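Local coordinates for interphotoreceptor retinoid-binding protein (Xenopus laevis, PDB 1J7X), which probably binds and carries retinoids, and possibly fatty acids, between the photoreceptors and the pigment epithelium of the retina, at residues C12-L15 against A16-A20. Numbering follows the deposited sequence.
Sequences CDIL and ANNYA
L15 and Y19 meet one turn apart at the C-terminal end of helix 2-18, in the N-terminal domain that eukaryotic IRBP carries beside its S41-type, ClpP/crotonase-related part. Traced outward from its backbone, Y19 first closes the helix with a nearly straight N-H bond to L15 O (3.1 Å, 161°), the last i-to-i+4 bond here, and is the first residue to leave helical backbone angles. CB sits 3.4 Å from that same L15 O and 4.2 Å from L15 CD2. With CG anti to the backbone N (chi1 180°), the ring runs alongside the leucine, both side chains pointing the same way, and L15 CD2 approaches the ring obliquely. Beyond the ring, OH leaves the helix and is hydrogen-bonded to D60; I25 of helix 25-31 touches both Y19 and L15, while V258 and P259 of strand 254-265 also pack on the tyrosine. Upstream, A16 N to C12 O and N17 N to D13 O are sound helical bonds; toward the end the winding relaxes, N17 N adding a weak bond to I14 O and N18 N making weak ones to I14 O and L15 O. On the exposed side, the D13 carboxylate and N17 amide planes stand 89° apart, and N17 ND2 lies 3.1 Å from D13 OD1.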
loop_
_atom_site.group_PDB
_atom_site.type_symbol
_atom_site.label_atom_id
_atom_site.label_comp_id
_atom_site.label_asym_id
_atom_site.label_seq_id
_atom_site.Cartn_x
_atom_site.Cartn_y
_atom_site.Cartn_z
ATOM N N CYS A 12 23.688 11.940 7.578
ATOM C CA CYS A 12 24.063 12.316 6.231
ATOM C C CYS A 12 24.543 11.144 5.409
ATOM O O CYS A 12 24.244 11.090 4.231
ATOM C CB CYS A 12 25.166 13.406 6.301
ATOM S SG CYS A 12 24.458 14.951 6.786
ATOM N N ASP A 13 25.256 10.233 6.019
ATOM C CA ASP A 13 25.699 9.065 5.313
ATOM C C ASP A 13 24.470 8.184 4.918
ATOM O O ASP A 13 24.350 7.722 3.782
ATOM C CB ASP A 13 26.643 8.291 6.207
ATOM C CG ASP A 13 27.282 7.115 5.505
ATOM O OD1 ASP A 13 27.761 7.306 4.357
ATOM O OD2 ASP A 13 27.344 5.969 6.074
ATOM N N ILE A 14 23.609 7.958 5.884
ATOM C CA ILE A 14 22.459 7.129 5.626
ATOM C C ILE A 14 21.663 7.715 4.463
ATOM O O ILE A 14 21.295 6.992 3.578
ATOM C CB ILE A 14 21.548 7.093 6.881
ATOM C CG1 ILE A 14 22.236 6.480 8.125
ATOM C CG2 ILE A 14 20.267 6.402 6.524
ATOM C CD1 ILE A 14 22.630 5.148 7.966
ATOM N N LEU A 15 21.356 9.009 4.512
ATOM C CA LEU A 15 20.573 9.721 3.491
ATOM C C LEU A 15 21.208 9.624 2.119
ATOM O O LEU A 15 20.577 9.245 1.201
ATOM C CB LEU A 15 20.405 11.162 3.874
ATOM C CG LEU A 15 19.600 11.479 5.103
ATOM C CD1 LEU A 15 19.693 12.933 5.429
ATOM C CD2 LEU A 15 18.174 11.040 4.844
ATOM N N ALA A 16 22.530 9.873 2.018
ATOM C CA ALA A 16 23.222 9.865 0.741
ATOM C C ALA A 16 23.106 8.524 0.054
ATOM O O ALA A 16 22.943 8.411 -1.120
ATOM C CB ALA A 16 24.725 10.224 0.953
ATOM N N ASN A 17 23.166 7.464 0.826
ATOM C CA ASN A 17 23.146 6.143 0.239
ATOM C C ASN A 17 21.783 5.457 0.148
ATOM O O ASN A 17 21.641 4.570 -0.647
ATOM C CB ASN A 17 24.036 5.269 1.007
ATOM C CG ASN A 17 25.481 5.773 0.962
ATOM O OD1 ASN A 17 26.009 6.054 -0.142
ATOM N ND2 ASN A 17 26.112 5.877 2.125
ATOM N N ASN A 18 20.802 5.947 0.884
ATOM C CA ASN A 18 19.478 5.255 0.892
ATOM C C ASN A 18 18.211 6.032 0.550
ATOM O O ASN A 18 17.235 5.435 0.108
ATOM C CB ASN A 18 19.312 4.574 2.220
ATOM C CG ASN A 18 20.521 3.705 2.596
ATOM O OD1 ASN A 18 21.426 4.122 3.340
ATOM N ND2 ASN A 18 20.466 2.491 2.224
ATOM N N TYR A 19 18.205 7.334 0.784
ATOM C CA TYR A 19 16.964 8.116 0.659
ATOM C C TYR A 19 16.464 8.061 -0.775
ATOM O O TYR A 19 17.176 8.508 -1.718
ATOM C CB TYR A 19 17.204 9.560 1.086
ATOM C CG TYR A 19 16.027 10.443 0.991
ATOM C CD1 TYR A 19 14.769 9.987 1.409
ATOM C CD2 TYR A 19 16.114 11.732 0.562
ATOM C CE1 TYR A 19 13.686 10.784 1.400
ATOM C CE2 TYR A 19 14.953 12.514 0.433
ATOM C CZ TYR A 19 13.730 12.045 0.964
ATOM O OH TYR A 19 12.627 12.850 0.878
ATOM N N ALA A 20 15.232 7.602 -0.943
ATOM C CA ALA A 20 14.661 7.481 -2.297
ATOM C C ALA A 20 14.829 8.678 -3.221
ATOM O O ALA A 20 14.970 8.510 -4.425
ATOM C CB ALA A 20 13.214 7.177 -2.236
#